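Local coordinates for PUA domain-containing protein (PDB 3D79) that is of unknown function but probably binds RNA through its PUA domain, at residues Asp122-Val134 against Pro141-Val153. Residues are numbered along the deposited sequence; the frame is centred on the assembly and turned at random.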
loop_
_atom_site.group_PDB
_atom_site.type_symbol
_atom_site.label_atom_id
_atom_site.label_comp_id
_atom_site.label_asym_id
_atom_site.label_seq_id
_atom_site.Cartn_x
_atom_site.Cartn_y
_atom_site.Cartn_z
ATOM N N ASP A 122 2.446 5.545 -11.376
ATOM C CA ASP A 122 2.258 4.438 -12.303
ATOM C C ASP A 122 1.095 4.754 -13.241
ATOM O O ASP A 122 -0.036 4.918 -12.797
ATOM C CB ASP A 122 1.993 3.155 -11.511
ATOM C CG ASP A 122 1.614 1.979 -12.394
ATOM O OD1 ASP A 122 1.921 1.996 -13.608
ATOM O OD2 ASP A 122 1.013 1.031 -11.853
ATOM N N GLU A 123 1.377 4.842 -14.540
ATOM C CA GLU A 123 0.327 5.162 -15.518
ATOM C C GLU A 123 -0.760 4.081 -15.597
ATOM O O GLU A 123 -1.844 4.314 -16.135
ATOM C CB GLU A 123 0.934 5.454 -16.892
ATOM C CG GLU A 123 1.840 6.688 -16.894
ATOM C CD GLU A 123 1.850 7.430 -18.220
ATOM O OE1 GLU A 123 1.122 7.020 -19.153
ATOM O OE2 GLU A 123 2.592 8.434 -18.324
ATOM N N GLY A 124 -0.475 2.913 -15.023
ATOM C CA GLY A 124 -1.444 1.822 -14.955
ATOM C C GLY A 124 -2.561 2.053 -13.950
ATOM O O GLY A 124 -3.591 1.378 -13.999
ATOM N N ILE A 125 -2.355 3.007 -13.040
ATOM C CA ILE A 125 -3.328 3.349 -11.999
ATOM C C ILE A 125 -4.622 3.919 -12.592
ATOM O O ILE A 125 -4.585 4.823 -13.433
ATOM C CB ILE A 125 -2.740 4.382 -10.979
ATOM C CG1 ILE A 125 -1.639 3.755 -10.123
ATOM C CG2 ILE A 125 -3.831 4.947 -10.070
ATOM C CD1 ILE A 125 -0.729 4.779 -9.449
ATOM N N LYS A 126 -5.754 3.377 -12.152
ATOM C CA LYS A 126 -7.072 3.928 -12.476
ATOM C C LYS A 126 -7.728 4.461 -11.213
ATOM O O LYS A 126 -7.417 4.004 -10.113
ATOM C CB LYS A 126 -7.976 2.851 -13.073
ATOM C CG LYS A 126 -7.561 2.374 -14.458
ATOM C CD LYS A 126 -8.692 1.597 -15.132
ATOM C CE LYS A 126 -8.876 0.205 -14.544
ATOM N NZ LYS A 126 -7.784 -0.726 -14.949
ATOM N N GLU A 127 -8.644 5.419 -11.370
ATOM C CA GLU A 127 -9.446 5.898 -10.241
ATOM C C GLU A 127 -10.037 4.705 -9.509
ATOM O O GLU A 127 -10.555 3.784 -10.144
ATOM C CB GLU A 127 -10.583 6.809 -10.717
ATOM C CG GLU A 127 -10.136 8.139 -11.288
ATOM C CD GLU A 127 -11.295 9.094 -11.549
ATOM O OE1 GLU A 127 -12.402 8.864 -11.014
ATOM O OE2 GLU A 127 -11.090 10.088 -12.281
ATOM N N GLY A 128 -9.934 4.713 -8.183
ATOM C CA GLY A 128 -10.480 3.639 -7.356
ATOM C C GLY A 128 -9.465 2.590 -6.946
ATOM O O GLY A 128 -9.706 1.836 -6.001
ATOM N N ASP A 129 -8.338 2.544 -7.661
ATOM C CA ASP A 129 -7.256 1.586 -7.379
ATOM C C ASP A 129 -6.592 1.878 -6.045
ATOM O O ASP A 129 -6.400 3.045 -5.683
ATOM C CB ASP A 129 -6.176 1.641 -8.471
ATOM C CG ASP A 129 -6.562 0.904 -9.751
ATOM O OD1 ASP A 129 -7.643 0.275 -9.814
ATOM O OD2 ASP A 129 -5.756 0.945 -10.705
ATOM N N PHE A 130 -6.224 0.818 -5.323
ATOM C CA PHE A 130 -5.327 0.932 -4.180
ATOM C C PHE A 130 -3.960 1.355 -4.699
ATOM O O PHE A 130 -3.484 0.829 -5.706
ATOM C CB PHE A 130 -5.142 -0.421 -3.495
ATOM C CG PHE A 130 -6.184 -0.754 -2.472
ATOM C CD1 PHE A 130 -6.592 0.182 -1.525
ATOM C CD2 PHE A 130 -6.727 -2.032 -2.430
ATOM C CE1 PHE A 130 -7.548 -0.146 -0.564
ATOM C CE2 PHE A 130 -7.679 -2.371 -1.479
ATOM C CZ PHE A 130 -8.090 -1.425 -0.540
ATOM N N VAL A 131 -3.330 2.298 -4.006
ATOM C CA VAL A 131 -1.997 2.770 -4.385
ATOM C C VAL A 131 -1.128 2.909 -3.139
ATOM O O VAL A 131 -1.643 2.962 -2.023
ATOM C CB VAL A 131 -2.047 4.135 -5.135
ATOM C CG1 VAL A 131 -2.756 3.991 -6.495
ATOM C CG2 VAL A 131 -2.690 5.229 -4.274
ATOM N N PHE A 132 0.191 2.954 -3.318
ATOM C CA PHE A 132 1.056 3.375 -2.227
ATOM C C PHE A 132 1.761 4.671 -2.591
ATOM O O PHE A 132 1.913 4.999 -3.772
ATOM C CB PHE A 132 2.072 2.293 -1.816
ATOM C CG PHE A 132 3.120 2.020 -2.849
ATOM C CD1 PHE A 132 4.327 2.709 -2.832
ATOM C CD2 PHE A 132 2.901 1.071 -3.845
ATOM C CE1 PHE A 132 5.297 2.469 -3.801
ATOM C CE2 PHE A 132 3.871 0.817 -4.808
ATOM C CZ PHE A 132 5.068 1.521 -4.784
ATOM N N VAL A 133 2.184 5.394 -1.560
ATOM C CA VAL A 133 2.802 6.702 -1.707
ATOM C C VAL A 133 4.241 6.595 -1.225
ATOM O O VAL A 133 4.486 6.121 -0.121
ATOM C CB VAL A 133 2.055 7.769 -0.874
ATOM C CG1 VAL A 133 2.648 9.158 -1.118
ATOM C CG2 VAL A 133 0.555 7.756 -1.200
ATOM N N VAL A 134 5.183 7.027 -2.061
ATOM C CA VAL A 134 6.606 7.008 -1.695
ATOM C C VAL A 134 7.241 8.356 -1.981
ATOM O O VAL A 134 6.839 9.036 -2.923
ATOM C CB VAL A 134 7.401 5.907 -2.454
ATOM C CG1 VAL A 134 7.131 4.545 -1.840
ATOM C CG2 VAL A 134 7.081 5.930 -3.949
ATOM N N PRO A 141 8.240 4.375 1.711
ATOM C CA PRO A 141 6.790 4.541 1.624
ATOM C C PRO A 141 6.253 5.342 2.801
ATOM O O PRO A 141 6.730 5.193 3.933
ATOM C CB PRO A 141 6.281 3.104 1.664
ATOM C CG PRO A 141 7.286 2.396 2.521
ATOM C CD PRO A 141 8.612 3.015 2.148
ATOM N N LEU A 142 5.272 6.196 2.520
ATOM C CA LEU A 142 4.696 7.075 3.526
ATOM C C LEU A 142 3.285 6.633 3.882
ATOM O O LEU A 142 2.821 6.845 5.004
ATOM C CB LEU A 142 4.615 8.509 2.996
ATOM C CG LEU A 142 5.847 9.134 2.346
ATOM C CD1 LEU A 142 5.492 10.501 1.802
ATOM C CD2 LEU A 142 6.991 9.224 3.350
ATOM N N ALA A 143 2.602 6.032 2.915
ATOM C CA ALA A 143 1.160 5.818 3.040
ATOM C C ALA A 143 0.622 4.874 1.983
ATOM O O ALA A 143 1.274 4.609 0.975
ATOM C CB ALA A 143 0.425 7.160 2.941
ATOM N N ILE A 144 -0.592 4.386 2.229
ATOM C CA ILE A 144 -1.354 3.667 1.225
ATOM C C ILE A 144 -2.735 4.304 1.146
ATOM O O ILE A 144 -3.177 4.962 2.103
ATOM C CB ILE A 144 -1.451 2.141 1.516
ATOM C CG1 ILE A 144 -2.110 1.867 2.871
ATOM C CG2 ILE A 144 -0.052 1.489 1.463
ATOM C CD1 ILE A 144 -2.560 0.416 3.055
ATOM N N GLY A 145 -3.400 4.125 0.015
ATOM C CA GLY A 145 -4.709 4.744 -0.174
ATOM C C GLY A 145 -5.397 4.399 -1.471
ATOM O O GLY A 145 -5.024 3.452 -2.166
ATOM N N ILE A 146 -6.422 5.186 -1.782
ATOM C CA ILE A 146 -7.242 4.982 -2.959
ATOM C C ILE A 146 -7.031 6.138 -3.923
ATOM O O ILE A 146 -7.138 7.310 -3.534
ATOM C CB ILE A 146 -8.746 4.902 -2.585
ATOM C CG1 ILE A 146 -8.971 3.806 -1.537
ATOM C CG2 ILE A 146 -9.601 4.677 -3.840
ATOM C CD1 ILE A 146 -10.389 3.738 -0.987
ATOM N N ALA A 147 -6.727 5.800 -5.173
ATOM C CA ALA A 147 -6.542 6.794 -6.224
ATOM C C ALA A 147 -7.845 7.522 -6.526
ATOM O O ALA A 147 -8.889 6.894 -6.715
ATOM C CB ALA A 147 -6.021 6.141 -7.478
ATOM N N LEU A 148 -7.771 8.852 -6.548
ATOM C CA LEU A 148 -8.913 9.701 -6.926
ATOM C C LEU A 148 -8.736 10.244 -8.341
ATOM O O LEU A 148 -9.615 10.936 -8.882
ATOM C CB LEU A 148 -9.090 10.849 -5.925
ATOM C CG LEU A 148 -9.182 10.497 -4.436
ATOM C CD1 LEU A 148 -9.203 11.756 -3.599
ATOM C CD2 LEU A 148 -10.380 9.614 -4.126
ATOM N N MET A 149 -7.585 9.930 -8.932
ATOM C CA MET A 149 -7.253 10.265 -10.311
ATOM C C MET A 149 -6.566 9.052 -10.934
ATOM O O MET A 149 -6.006 8.220 -10.220
ATOM C CB MET A 149 -6.271 11.440 -10.359
ATOM C CG MET A 149 -6.766 12.749 -9.762
ATOM S SD MET A 149 -5.400 13.919 -9.636
ATOM C CE MET A 149 -6.282 15.439 -9.260
ATOM N N SER A 150 -6.581 8.957 -12.260
ATOM C CA SER A 150 -5.745 7.971 -12.940
ATOM C C SER A 150 -4.272 8.357 -12.759
ATOM O O SER A 150 -3.963 9.512 -12.446
ATOM C CB SER A 150 -6.087 7.906 -14.425
ATOM O OG SER A 150 -5.633 9.076 -15.088
ATOM N N GLY A 151 -3.371 7.398 -12.958
ATOM C CA GLY A 151 -1.933 7.668 -12.909
ATOM C C GLY A 151 -1.504 8.742 -13.894
ATOM O O GLY A 151 -0.699 9.616 -13.560
ATOM N N LYS A 152 -2.044 8.678 -15.111
ATOM C CA LYS A 152 -1.774 9.689 -16.136
ATOM C C LYS A 152 -2.195 11.083 -15.677
ATOM O O LYS A 152 -1.449 12.052 -15.841
ATOM C CB LYS A 152 -2.493 9.339 -17.438
ATOM C CG LYS A 152 -1.847 8.196 -18.217
ATOM C CD LYS A 152 -2.642 7.849 -19.478
ATOM C CE LYS A 152 -2.539 8.936 -20.541
ATOM N NZ LYS A 152 -1.216 8.944 -21.236
ATOM N N VAL A 153 -3.391 11.172 -15.103
ATOM C CA VAL A 153 -3.916 12.454 -14.634
ATOM C C VAL A 153 -3.084 12.988 -13.463
ATOM O O VAL A 153 -2.814 14.190 -13.382
ATOM C CB VAL A 153 -5.435 12.370 -14.318
ATOM C CG1 VAL A 153 -5.913 13.607 -13.569
ATOM C CG2 VAL A 153 -6.224 12.196 -15.614
HETATM O O HOH W 1 -3.610 6.392 -16.248
HETATM O O HOH W 2 -8.638 10.643 -13.478
#
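The beta hairpin of the PUA domain pairs Val131 with Gly145 and Val133 with Ala143, antiparallel hydrogen-bonded pairs of strands 130-134 and 141-147. A classic beta bulge, Leu142 and Ala143 both facing Val133, shifts the register before Val134 meets Pro141. Beta-branched Val131 and Val133 suit the extended strand and share a sheet face with Ala143; Val131 CG1 lies 4.0 Å from Ala147 CB. On the other face, Phe132 and Ile144 meet through Phe132 CB and Ile144 CG2. Chi1 of 68° swings the Phe132 ring away from the partner strand; Leu81 of helix 78-84 and Trp93 touch this side chain. Phe130 turns a ring edge to Gly145 O, with CD1 3.7 Å away.

Beyond the strands, Gly128, whose positive phi fits the type II turn Lys126-Asp129, donates N-H to Ala147 O (2.8 Å). Ile125 sets CG2 3.6 Å from Ala147 CB, a methyl short enough to fit between Ile125 and Val131. Gly151 begins helix 151-156, and its bare CA lets Asp122 O approach to 3.3 Å. Ser150 is the helix N-cap: chi1 of 71° places OG to accept from Val153 N at 3.1 Å. Glu123, whose OE2 is salt-bridged to Lys155, sets OE1 3.7 Å from Lys152 NZ, a long salt bridge.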